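PDB 3HAZ: proline dehydrogenase from Bradyrhizobium japonicum USDA 110, which probably oxidises L-proline to L-glutamate in two steps, pairing an FAD-dependent proline dehydrogenase with an NAD-dependent aldehyde dehydrogenase in one polypeptide. Local coordinates for residues A[342-347]-A[394-399]; A[821-826]-A[869-874]; A[354-359]-A[500-505]; A[790-795]-A[886-891]. All coordinates share one frame; numbering follows the deposited sequence.

Contact 1: A[342-347]-A[394-399]. With FAD (flavin-adenine dinucleotide), chain C.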
# COMPACT_ATOMS: atom_id res chain seq x y z
N LEU A 342 -1.32 18.24 47.05
CA LEU A 342 -1.78 17.62 45.82
C LEU A 342 -0.69 17.70 44.77
O LEU A 342 -0.18 18.78 44.46
CB LEU A 342 -3.05 18.29 45.31
CG LEU A 342 -3.74 17.60 44.13
CD1 LEU A 342 -4.36 16.26 44.58
CD2 LEU A 342 -4.80 18.52 43.51
N VAL A 343 -0.32 16.54 44.22
CA VAL A 343 0.70 16.47 43.18
C VAL A 343 0.12 15.64 42.04
O VAL A 343 -0.90 14.97 42.21
CB VAL A 343 1.96 15.73 43.68
CG1 VAL A 343 2.47 16.33 44.99
CG2 VAL A 343 1.65 14.24 43.85
N LYS A 344 0.77 15.67 40.89
CA LYS A 344 0.37 14.78 39.82
C LYS A 344 0.91 13.37 40.07
O LYS A 344 0.14 12.44 40.30
CB LYS A 344 0.75 15.37 38.46
CG LYS A 344 -0.11 16.60 38.14
CD LYS A 344 0.32 17.38 36.90
CE LYS A 344 -0.49 18.68 36.80
NZ LYS A 344 -0.15 19.50 35.62
N GLY A 345 2.24 13.22 40.11
CA GLY A 345 2.81 11.92 40.45
C GLY A 345 4.17 11.64 39.84
O GLY A 345 4.39 11.91 38.66
N ALA A 346 5.07 11.08 40.63
CA ALA A 346 6.47 10.95 40.22
C ALA A 346 6.90 9.57 39.68
O ALA A 346 8.06 9.39 39.33
CB ALA A 346 7.40 11.36 41.36
N TYR A 347 5.98 8.61 39.64
CA TYR A 347 6.35 7.23 39.34
C TYR A 347 5.60 6.64 38.14
O TYR A 347 5.42 5.42 38.07
CB TYR A 347 6.10 6.33 40.57
CG TYR A 347 6.74 6.82 41.86
CD1 TYR A 347 6.12 7.78 42.65
CD2 TYR A 347 7.95 6.29 42.30
CE1 TYR A 347 6.70 8.23 43.83
CE2 TYR A 347 8.54 6.73 43.48
CZ TYR A 347 7.90 7.69 44.24
OH TYR A 347 8.49 8.13 45.40
N PHE A 394 -0.77 22.97 46.56
CA PHE A 394 -0.74 22.51 45.18
C PHE A 394 0.68 22.58 44.66
O PHE A 394 1.18 23.65 44.32
CB PHE A 394 -1.70 23.33 44.32
CG PHE A 394 -3.11 23.34 44.85
CD1 PHE A 394 -3.92 22.22 44.73
CD2 PHE A 394 -3.62 24.45 45.50
CE1 PHE A 394 -5.21 22.21 45.23
CE2 PHE A 394 -4.91 24.46 46.00
CZ PHE A 394 -5.71 23.33 45.87
N ALA A 395 1.35 21.43 44.64
CA ALA A 395 2.71 21.34 44.14
C ALA A 395 2.68 21.08 42.64
O ALA A 395 2.20 20.04 42.19
CB ALA A 395 3.45 20.22 44.87
N THR A 396 3.17 22.05 41.87
CA THR A 396 3.20 21.93 40.42
C THR A 396 4.07 23.04 39.86
O THR A 396 4.14 24.13 40.42
CB THR A 396 1.78 22.05 39.82
OG1 THR A 396 1.87 22.11 38.39
CG2 THR A 396 1.09 23.31 40.32
N HIS A 397 4.73 22.76 38.74
CA HIS A 397 5.47 23.82 38.05
C HIS A 397 4.83 24.14 36.70
O HIS A 397 5.45 24.74 35.82
CB HIS A 397 6.94 23.42 37.86
CG HIS A 397 7.59 22.92 39.12
ND1 HIS A 397 8.01 21.62 39.27
CD2 HIS A 397 7.90 23.55 40.28
CE1 HIS A 397 8.55 21.46 40.47
NE2 HIS A 397 8.49 22.62 41.10
N ASN A 398 3.57 23.74 36.54
CA ASN A 398 2.83 23.97 35.31
C ASN A 398 2.04 25.28 35.39
O ASN A 398 1.17 25.41 36.25
CB ASN A 398 1.91 22.77 35.05
CG ASN A 398 1.07 22.92 33.80
OD1 ASN A 398 0.55 23.99 33.50
ND2 ASN A 398 0.92 21.83 33.06
N ALA A 399 2.34 26.23 34.51
CA ALA A 399 1.71 27.57 34.54
C ALA A 399 0.19 27.55 34.34
O ALA A 399 -0.54 28.33 34.96
CB ALA A 399 2.36 28.50 33.52
PA FAD C . 3.52 18.67 34.27
O1A FAD C . 4.58 18.76 33.03
O2A FAD C . 2.33 19.49 34.05
O5B FAD C . 3.05 17.13 34.44
C5B FAD C . 4.04 16.15 34.54
C4B FAD C . 3.42 14.82 34.99
O4B FAD C . 2.07 14.39 34.41
C3B FAD C . 4.07 13.71 35.56
O3B FAD C . 5.02 13.94 36.59
C2B FAD C . 2.98 12.69 35.72
O2B FAD C . 2.44 12.51 37.02
C1B FAD C . 1.99 13.00 34.66
N9A FAD C . 2.13 12.33 33.38
C8A FAD C . 3.17 12.43 32.46
N7A FAD C . 2.85 11.66 31.37
C5A FAD C . 1.59 11.07 31.63
C6A FAD C . 0.72 10.14 30.83
N6A FAD C . 1.16 9.66 29.52
N1A FAD C . -0.44 9.74 31.30
C2A FAD C . -0.89 10.19 32.56
N3A FAD C . -0.06 11.08 33.33
C4A FAD C . 1.16 11.50 32.83
N1 FAD C . 4.95 13.02 43.38
C2 FAD C . 4.67 11.84 44.02
O2 FAD C . 4.32 10.73 43.28
N3 FAD C . 4.79 11.76 45.45
C4 FAD C . 5.17 12.85 46.17
O4 FAD C . 5.22 12.79 47.57
C4X FAD C . 5.46 14.09 45.50
N5 FAD C . 5.87 15.30 46.28
C5X FAD C . 6.16 16.51 45.60
C6 FAD C . 6.57 17.70 46.36
C7 FAD C . 6.85 18.90 45.68
C7M FAD C . 7.31 20.11 46.48
C8 FAD C . 6.72 18.98 44.21
C8M FAD C . 7.03 20.28 43.44
C9 FAD C . 6.33 17.85 43.48
C9A FAD C . 6.04 16.58 44.18
N10 FAD C . 5.63 15.39 43.43
C10 FAD C . 5.34 14.16 44.13
C1' FAD C . 5.32 15.45 41.97
C2' FAD C . 6.48 15.10 41.00
O2' FAD C . 7.72 15.15 41.70
C3' FAD C . 6.44 16.05 39.80
O3' FAD C . 6.96 17.32 40.16
C4' FAD C . 4.99 16.24 39.23
O4' FAD C . 4.22 15.10 39.03
C5' FAD C . 4.97 17.18 37.99
O5' FAD C . 3.71 17.81 37.78
P FAD C . 3.71 19.30 37.08
O1P FAD C . 2.16 19.91 37.06
O2P FAD C . 4.64 20.19 37.79
O3P FAD C . 4.36 19.12 35.59
O HOH W 1 2.42 18.03 40.44
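At the FAD site Ala395 N bonds to Leu342 O at 3.1 Å, one of the backbone bonds pairing two parallel strands. Beside it, Val343 CG1 meets Ala395 CB, and both side chains also pack on the flavin: Val343 against the ring atoms around N10, Ala395 CB against C8 at 3.6 Å. Past the strand ends both segments turn to the pyrophosphate. The extended chain of Lys344 carries NZ to FAD O2A (2.9 Å) and, weakly, to O1P. Asn398 ND2 reaches the same O2A with a nearly straight bond (172°), while Thr396 OG1 holds O1P at 2.6 Å and takes the N-H of Asn398 in an ST turn. Further out, Asp373 forms a salt bridge with Lys344 NZ, and Thr401 OG1 bonds to it. Replacing the lysine by a methionine would probably cost O2A and O1P one positive partner and leave Asp373 without this salt bridge. A water links Lys344 N, Ala395 O and FAD O5'. The two segments end strands 338-343 and 390-395, neighbours in the parallel sheet of the proline dehydrogenase barrel, where Leu342 CD2 meets the edge of the Phe394 ring and helix 369-384 packs against Phe394 and Lys344.

Contact 2: A[821-826]-A[869-874]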
# COMPACT_ATOMS: atom_id res chain seq x y z
N LEU A 821 14.35 -10.86 55.54
CA LEU A 821 13.49 -11.86 54.91
C LEU A 821 12.85 -12.77 55.95
O LEU A 821 13.54 -13.36 56.79
CB LEU A 821 14.28 -12.69 53.90
CG LEU A 821 15.00 -11.93 52.79
CD1 LEU A 821 15.74 -12.90 51.88
CD2 LEU A 821 14.02 -11.09 51.98
N LYS A 822 11.53 -12.90 55.89
CA LYS A 822 10.84 -13.85 56.76
C LYS A 822 10.95 -15.26 56.19
O LYS A 822 10.57 -15.50 55.05
CB LYS A 822 9.38 -13.47 56.96
CG LYS A 822 8.67 -14.33 58.00
CD LYS A 822 7.29 -13.79 58.34
CE LYS A 822 6.88 -14.16 59.75
NZ LYS A 822 6.97 -15.62 59.99
N ILE A 823 11.48 -16.17 57.00
CA ILE A 823 11.63 -17.57 56.63
C ILE A 823 10.59 -18.33 57.42
O ILE A 823 10.45 -18.13 58.62
CB ILE A 823 13.01 -18.11 57.07
CG1 ILE A 823 14.13 -17.26 56.47
CG2 ILE A 823 13.17 -19.57 56.69
CD1 ILE A 823 15.47 -17.48 57.14
N GLY A 824 9.84 -19.20 56.75
CA GLY A 824 8.82 -19.97 57.44
C GLY A 824 7.80 -20.63 56.54
O GLY A 824 8.06 -20.86 55.36
N ASP A 825 6.64 -20.95 57.11
CA ASP A 825 5.56 -21.59 56.36
C ASP A 825 5.20 -20.77 55.13
O ASP A 825 4.77 -19.63 55.25
CB ASP A 825 4.32 -21.78 57.25
CG ASP A 825 3.22 -22.57 56.57
OD1 ASP A 825 3.24 -22.67 55.32
OD2 ASP A 825 2.33 -23.09 57.27
N PRO A 826 5.37 -21.37 53.94
CA PRO A 826 5.09 -20.72 52.65
C PRO A 826 3.63 -20.28 52.50
O PRO A 826 3.33 -19.46 51.64
CB PRO A 826 5.43 -21.81 51.63
CG PRO A 826 5.32 -23.09 52.41
CD PRO A 826 5.90 -22.73 53.74
N PHE A 869 14.33 -26.14 56.72
CA PHE A 869 14.64 -24.77 56.35
C PHE A 869 16.14 -24.53 56.29
O PHE A 869 16.90 -25.04 57.12
CB PHE A 869 14.01 -23.79 57.34
CG PHE A 869 12.51 -23.75 57.27
CD1 PHE A 869 11.75 -24.60 58.06
CD2 PHE A 869 11.87 -22.87 56.43
CE1 PHE A 869 10.37 -24.57 58.01
CE2 PHE A 869 10.49 -22.83 56.36
CZ PHE A 869 9.74 -23.68 57.15
N VAL A 870 16.56 -23.75 55.30
CA VAL A 870 17.91 -23.21 55.26
C VAL A 870 17.84 -21.70 55.01
O VAL A 870 17.26 -21.26 54.02
CB VAL A 870 18.76 -23.87 54.16
CG1 VAL A 870 20.15 -23.26 54.13
CG2 VAL A 870 18.84 -25.37 54.40
N ALA A 871 18.41 -20.91 55.91
CA ALA A 871 18.37 -19.46 55.81
C ALA A 871 19.39 -18.92 54.81
O ALA A 871 20.35 -19.61 54.47
CB ALA A 871 18.58 -18.81 57.19
N PRO A 872 19.18 -17.69 54.32
CA PRO A 872 20.18 -17.05 53.47
C PRO A 872 21.56 -17.01 54.14
O PRO A 872 21.69 -16.74 55.33
CB PRO A 872 19.63 -15.63 53.29
CG PRO A 872 18.15 -15.81 53.42
CD PRO A 872 17.98 -16.85 54.49
N HIS A 873 22.59 -17.31 53.35
CA HIS A 873 23.95 -17.24 53.83
C HIS A 873 24.76 -16.44 52.82
O HIS A 873 24.53 -16.53 51.62
CB HIS A 873 24.55 -18.64 53.98
CG HIS A 873 24.17 -19.34 55.25
ND1 HIS A 873 22.92 -19.87 55.45
CD2 HIS A 873 24.88 -19.61 56.36
CE1 HIS A 873 22.87 -20.43 56.65
NE2 HIS A 873 24.05 -20.28 57.22
N ILE A 874 25.70 -15.64 53.32
CA ILE A 874 26.60 -14.93 52.44
C ILE A 874 28.03 -15.21 52.85
O ILE A 874 28.43 -14.93 53.99
CB ILE A 874 26.36 -13.41 52.48
CG1 ILE A 874 24.90 -13.10 52.12
CG2 ILE A 874 27.32 -12.71 51.53
CD1 ILE A 874 24.46 -11.69 52.51
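Leu821 opens the contact by laying CD1 against Pro872 CG at 4.1 Å, the two side chains crossing at a slant. This is loop-on-loop packing in the aldehyde dehydrogenase part of the chain: residues 821-826 follow helix 804-819, and residues 869-874 lead into strand 873-876 of a mixed sheet. The two segments run almost antiparallel, 169° apart, and the join is made by apolar side chains and backbone edges. Leu821 and Pro872 both also rest on Phe787 of helix 775-787.

Ile823 is the main wedge, and its two branches divide the work. CG1 stands anti to the carbonyl carbon (chi1 -56°), and the extended arm beyond it ends in CD1, which presses on Ala871 CB at 3.4 Å, closer than two methyl groups normally come. The same CD1 also reaches CD of the Pro872 ring, at 3.7 Å. The other branch, CG2, touches Phe869 CD2 at 3.6 Å as the two side chains pass alongside in opposing senses.

At Gly824 the partner becomes backbone: the carbonyl oxygen lies in the plane of the Phe869 ring, at its edge. A serine in place of Phe869 would probably leave Ile823 CG2 without its aromatic neighbour and the Gly824 carbonyl without the ring edge it meets, opening a gap between the loops. Asp825 turns away, its OD1 accepting from Ser827 N, but its own backbone N still lies 4.1 Å from Phe869 CZ. The nearest approach of ring to glycine is Phe869 CE2 to Gly824 O, at 3.3 Å.

Contact 3: A[354-359]-A[500-505]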
# COMPACT_ATOMS: atom_id res chain seq x y z
N ARG A 354 5.18 -1.97 35.96
CA ARG A 354 4.77 -2.93 36.97
C ARG A 354 3.46 -3.63 36.61
O ARG A 354 3.34 -4.85 36.77
CB ARG A 354 4.63 -2.25 38.34
CG ARG A 354 5.94 -2.00 39.04
CD ARG A 354 5.69 -1.23 40.32
NE ARG A 354 6.90 -1.11 41.14
CZ ARG A 354 6.88 -0.85 42.44
NH1 ARG A 354 8.02 -0.76 43.12
NH2 ARG A 354 5.72 -0.70 43.06
N ALA A 355 2.48 -2.86 36.17
CA ALA A 355 1.17 -3.43 35.88
C ALA A 355 1.27 -4.42 34.72
O ALA A 355 0.60 -5.44 34.71
CB ALA A 355 0.16 -2.32 35.59
N GLN A 356 2.13 -4.11 33.75
CA GLN A 356 2.39 -5.03 32.65
C GLN A 356 3.09 -6.30 33.12
O GLN A 356 2.66 -7.40 32.80
CB GLN A 356 3.21 -4.34 31.55
CG GLN A 356 2.44 -3.19 30.89
CD GLN A 356 3.20 -2.54 29.77
OE1 GLN A 356 4.36 -2.86 29.51
NE2 GLN A 356 2.54 -1.61 29.07
N GLU A 357 4.17 -6.14 33.89
CA GLU A 357 4.89 -7.29 34.43
C GLU A 357 3.97 -8.17 35.27
O GLU A 357 4.06 -9.39 35.21
CB GLU A 357 6.06 -6.82 35.30
CG GLU A 357 7.21 -6.18 34.54
CD GLU A 357 8.27 -5.60 35.47
OE1 GLU A 357 7.91 -5.20 36.60
OE2 GLU A 357 9.46 -5.55 35.08
N ARG A 358 3.10 -7.54 36.04
CA ARG A 358 2.26 -8.24 37.01
C ARG A 358 0.96 -8.74 36.40
O ARG A 358 0.13 -9.33 37.09
CB ARG A 358 1.98 -7.35 38.21
CG ARG A 358 3.22 -7.11 39.08
CD ARG A 358 3.07 -5.92 40.02
NE ARG A 358 4.35 -5.54 40.61
CZ ARG A 358 4.49 -4.71 41.64
NH1 ARG A 358 3.42 -4.16 42.20
NH2 ARG A 358 5.70 -4.42 42.11
N GLY A 359 0.78 -8.49 35.10
CA GLY A 359 -0.41 -8.93 34.39
C GLY A 359 -1.69 -8.49 35.07
O GLY A 359 -2.61 -9.29 35.26
N PRO A 500 -3.95 5.40 23.29
CA PRO A 500 -4.24 4.48 22.19
C PRO A 500 -3.07 3.56 21.88
O PRO A 500 -3.27 2.54 21.23
CB PRO A 500 -4.48 5.43 21.01
CG PRO A 500 -3.65 6.63 21.35
CD PRO A 500 -3.91 6.80 22.82
N ARG A 501 -1.87 3.92 22.32
CA ARG A 501 -0.70 3.11 22.02
C ARG A 501 -0.09 2.41 23.24
O ARG A 501 1.05 1.97 23.20
CB ARG A 501 0.35 3.94 21.28
CG ARG A 501 -0.09 4.34 19.88
CD ARG A 501 0.97 5.16 19.15
NE ARG A 501 1.03 6.54 19.63
CZ ARG A 501 2.04 7.05 20.32
NH1 ARG A 501 2.00 8.32 20.72
NH2 ARG A 501 3.09 6.30 20.62
N ILE A 502 -0.86 2.31 24.32
CA ILE A 502 -0.44 1.55 25.49
C ILE A 502 -1.47 0.46 25.77
O ILE A 502 -2.57 0.74 26.25
CB ILE A 502 -0.27 2.44 26.75
CG1 ILE A 502 0.79 3.51 26.51
CG2 ILE A 502 0.12 1.59 27.95
CD1 ILE A 502 0.98 4.46 27.70
N PRO A 503 -1.12 -0.79 25.44
CA PRO A 503 -2.10 -1.87 25.62
C PRO A 503 -2.26 -2.20 27.09
O PRO A 503 -1.31 -2.03 27.86
CB PRO A 503 -1.45 -3.04 24.89
CG PRO A 503 0.02 -2.77 24.97
CD PRO A 503 0.19 -1.27 24.99
N LEU A 504 -3.44 -2.67 27.48
CA LEU A 504 -3.64 -3.25 28.80
C LEU A 504 -2.72 -4.46 28.96
O LEU A 504 -2.37 -5.09 27.97
CB LEU A 504 -5.09 -3.69 28.96
CG LEU A 504 -6.14 -2.59 28.84
CD1 LEU A 504 -7.53 -3.22 28.82
CD2 LEU A 504 -6.00 -1.61 30.00
N PRO A 505 -2.35 -4.79 30.20
CA PRO A 505 -1.43 -5.93 30.38
C PRO A 505 -1.93 -7.22 29.72
O PRO A 505 -1.10 -7.97 29.21
CB PRO A 505 -1.37 -6.08 31.90
CG PRO A 505 -1.65 -4.70 32.42
CD PRO A 505 -2.67 -4.13 31.47
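Pro505 lays the CB-CG side of its ring over the backbone of Ala355 and Gln356, in the last turn of helix 348-357. The helix ends in a Schellman motif: Gly359 leaves helical geometry with positive phi (53°), and its N bonds back to Gln356 O at 3.2 Å. Pro505 packs beside this end. Its CG comes to 3.3 Å from Ala355 O, while CB packs against Gln356 CA at 4.0 Å and against Gly359 CA at 3.9 Å. The methyl of Ala355 lies farther off, so the proline meets mainly backbone here.

Gln356 sets the other edge of the contact. With CG anti to the carbonyl carbon (chi1 -64°) and the chain extended beyond it, its amide is carried out past Pro505 towards Ile502 and Pro503. The Gln356 side chain as a whole runs at about a right angle to that of Ile502. The polar end is satisfied by others: NE2 bonds to Tyr363 OH, which also bonds to Pro503 O, and OE1 accepts from Thr639 N of the second subunit. The tyrosine hydroxyl thus ties helix and loop together indirectly. The loop of residues 500-505 is thereby seated against a helix of the proline dehydrogenase part, close to the second subunit; Ile502 also reaches the FAD-binding residues Trp348 and Thr367. On the loop side, Ile502 CG2 stops 4.2 Å from Gln356 NE2.

Contact 4: A[790-795]-A[886-891]. With NAD (nicotinamide-adenine-dinucleotide), chain D; SO4 (sulfate ion), chain E.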
# COMPACT_ATOMS: atom_id res chain seq x y z
N ALA A 790 14.15 -19.73 48.14
CA ALA A 790 15.23 -20.40 48.86
C ALA A 790 16.38 -20.77 47.94
O ALA A 790 17.06 -21.78 48.15
CB ALA A 790 14.71 -21.63 49.61
N GLY A 791 16.60 -19.96 46.91
CA GLY A 791 17.67 -20.20 45.96
C GLY A 791 17.48 -21.47 45.14
O GLY A 791 18.44 -22.00 44.59
N GLN A 792 16.24 -21.95 45.06
CA GLN A 792 15.96 -23.19 44.34
C GLN A 792 15.49 -22.92 42.91
O GLN A 792 14.55 -23.54 42.41
CB GLN A 792 14.94 -24.05 45.10
CG GLN A 792 15.41 -24.47 46.50
CD GLN A 792 14.41 -25.37 47.22
OE1 GLN A 792 14.78 -26.41 47.76
NE2 GLN A 792 13.14 -24.98 47.20
N ARG A 793 16.16 -21.97 42.27
CA ARG A 793 15.95 -21.72 40.85
C ARG A 793 17.27 -21.97 40.15
O ARG A 793 18.34 -21.68 40.69
CB ARG A 793 15.53 -20.28 40.60
CG ARG A 793 14.23 -19.88 41.26
CD ARG A 793 13.96 -18.40 41.03
NE ARG A 793 12.68 -17.98 41.58
CZ ARG A 793 11.60 -17.71 40.86
NH1 ARG A 793 11.65 -17.82 39.54
NH2 ARG A 793 10.48 -17.33 41.45
N CYS A 794 17.21 -22.48 38.93
CA CYS A 794 18.41 -22.77 38.15
C CYS A 794 19.11 -21.48 37.74
O CYS A 794 20.32 -21.46 37.54
CB CYS A 794 18.03 -23.57 36.90
SG CYS A 794 16.66 -22.87 35.96
N SER A 795 18.32 -20.42 37.61
CA SER A 795 18.82 -19.11 37.20
C SER A 795 19.43 -18.32 38.35
O SER A 795 19.97 -17.23 38.15
CB SER A 795 17.67 -18.30 36.62
OG SER A 795 16.65 -18.16 37.58
N GLU A 886 27.47 -26.16 41.72
CA GLU A 886 26.18 -25.52 41.91
C GLU A 886 25.61 -25.99 43.25
O GLU A 886 25.38 -27.18 43.45
CB GLU A 886 25.22 -25.90 40.78
CG GLU A 886 23.85 -25.23 40.85
CD GLU A 886 22.83 -25.88 39.93
OE1 GLU A 886 22.79 -27.12 39.87
OE2 GLU A 886 22.06 -25.14 39.26
N VAL A 887 25.42 -25.06 44.17
CA VAL A 887 24.80 -25.38 45.45
C VAL A 887 23.38 -24.83 45.45
O VAL A 887 23.17 -23.62 45.43
CB VAL A 887 25.61 -24.78 46.62
CG1 VAL A 887 25.17 -25.39 47.95
CG2 VAL A 887 27.09 -25.02 46.41
N PHE A 888 22.41 -25.74 45.45
CA PHE A 888 21.03 -25.40 45.10
C PHE A 888 20.23 -24.88 46.29
O PHE A 888 19.25 -25.49 46.71
CB PHE A 888 20.33 -26.61 44.45
CG PHE A 888 19.33 -26.23 43.38
CD1 PHE A 888 19.76 -25.67 42.19
CD2 PHE A 888 17.98 -26.43 43.58
CE1 PHE A 888 18.85 -25.30 41.20
CE2 PHE A 888 17.05 -26.08 42.60
CZ PHE A 888 17.49 -25.51 41.41
N GLY A 889 20.64 -23.73 46.83
CA GLY A 889 19.98 -23.16 47.99
C GLY A 889 20.26 -21.68 48.15
O GLY A 889 20.88 -21.06 47.28
N PRO A 890 19.81 -21.10 49.27
CA PRO A 890 19.91 -19.66 49.55
C PRO A 890 21.32 -19.27 49.97
O PRO A 890 21.49 -18.72 51.05
CB PRO A 890 18.98 -19.46 50.76
CG PRO A 890 18.49 -20.84 51.17
CD PRO A 890 19.29 -21.86 50.42
N ILE A 891 22.31 -19.53 49.14
CA ILE A 891 23.70 -19.34 49.54
C ILE A 891 24.48 -18.49 48.55
O ILE A 891 24.86 -18.96 47.47
CB ILE A 891 24.40 -20.69 49.78
CG1 ILE A 891 23.61 -21.52 50.79
CG2 ILE A 891 25.84 -20.46 50.26
CD1 ILE A 891 24.06 -22.96 50.90
PA NAD D . 17.92 -34.32 39.04
O1A NAD D . 19.16 -34.59 37.99
O2A NAD D . 18.32 -34.73 40.39
O5B NAD D . 16.63 -35.24 38.51
C5B NAD D . 15.56 -34.60 37.82
C4B NAD D . 14.69 -35.61 37.08
O4B NAD D . 15.42 -36.69 36.39
C3B NAD D . 13.68 -36.43 37.98
O3B NAD D . 12.33 -36.52 37.61
C2B NAD D . 14.49 -37.68 38.28
O2B NAD D . 13.91 -38.74 39.02
C1B NAD D . 15.05 -37.95 36.95
N9A NAD D . 16.22 -38.84 37.02
C8A NAD D . 17.07 -39.00 38.06
N7A NAD D . 18.05 -39.96 37.68
C5A NAD D . 17.77 -40.37 36.36
C6A NAD D . 18.39 -41.28 35.51
N6A NAD D . 19.58 -41.99 35.96
N1A NAD D . 17.90 -41.49 34.26
C2A NAD D . 16.78 -40.81 33.83
N3A NAD D . 16.16 -39.92 34.67
C4A NAD D . 16.65 -39.70 35.94
O3 NAD D . 17.45 -32.71 39.00
PN NAD D . 16.50 -32.10 40.23
O1N NAD D . 17.19 -32.48 41.69
O2N NAD D . 15.15 -32.66 40.14
O5D NAD D . 16.40 -30.44 40.09
C5D NAD D . 17.54 -29.64 40.38
C4D NAD D . 18.44 -29.43 39.14
O4D NAD D . 17.74 -29.19 37.84
C3D NAD D . 19.59 -28.33 39.16
O3D NAD D . 20.92 -28.72 38.94
C2D NAD D . 18.96 -27.26 38.24
O2D NAD D . 19.66 -26.07 37.91
C1D NAD D . 18.36 -28.10 37.19
N1N NAD D . 17.34 -27.32 36.50
C2N NAD D . 17.68 -26.61 35.33
C3N NAD D . 16.67 -25.81 34.65
C7N NAD D . 17.05 -25.04 33.36
O7N NAD D . 16.20 -24.57 32.70
N7N NAD D . 18.43 -25.02 32.91
C4N NAD D . 15.29 -25.74 35.18
C5N NAD D . 14.95 -26.44 36.34
C6N NAD D . 15.97 -27.26 37.03
S SO4 E . 13.61 -18.77 36.44
O1 SO4 E . 14.18 -17.91 35.40
O2 SO4 E . 14.25 -20.08 36.38
O3 SO4 E . 13.84 -18.20 37.76
O4 SO4 E . 12.17 -18.88 36.23
O HOH W 2 17.43 -27.40 47.39
O HOH W 3 21.75 -22.56 39.87
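Phe888 rests its ring against the backbone of residues 791-794. Its CB leads to a ring set by an unusual chi1 of -146°, and the ring atoms divide their partners: CD2 and CE2 serve Gln792, CD1 and CE1 the nicotinamide ribose. CD2 lies near Gln792 CA, and CE2 meets Gln792 C at 3.5 Å and packs against Gln792 CB. CD1 faces the ribose at C3D, and CE1 comes to 3.5 Å from NAD O2D. CZ, at the tip, lies 3.9 Å from Cys794 N. Gly791 O sits over one face of the ring and NAD C5D over the opposite one, so the phenyl is a spacer between the loop and the cofactor.

This is the nicotinamide end of the NAD site in the aldehyde dehydrogenase fold, and the loop bears Cys794, the predicted catalytic cysteine. Glu886 OE1 accepts from NAD O3D (2.6 Å) and OE2 from O2D, so one carboxylate grips both ribose hydroxyls. Gly763 N also bonds to OE2.

Farther along, the two segments come together at Gly791 and Pro890. Ala790 O is only 3.0 Å from Pro890 N, which has no hydrogen to give; a CA-H...O contact joins Gly889 CA to the same oxygen. Another runs from Gly791 CA to Gly889 O, at 3.6 Å. One water spans Gln792 OE1 and Phe888 O, and OE1 also accepts from Ile837 N. On either side of the cysteine in sequence, Arg793 NH1 and Ser795 OG both bond to O3 of a sulfate, probably from the crystallisation liquor, at 2.8 Å each.

How the contacts relate
Two of the four contacts line cofactor sites: contact 1 the FAD pocket and contact 4 the NAD pocket, on opposite sides of the chain's centre, with their centres about 44 Å apart. Contact 3 lies nearer the flavin side: helix 348-357 follows strand 338-343 of contact 1, their nearest atoms are about 7 Å apart, and the Ile502 side chain is about 6 Å from FAD. Contact 2 adjoins contact 4, with centres about 12 Å apart. Its strand start is tied to the NAD-site loop by a probable hydrogen bond, His873 N to Pro890 O at 2.9 Å, and by Pro872 packing on Pro890, although contact 2 holds no annotated site.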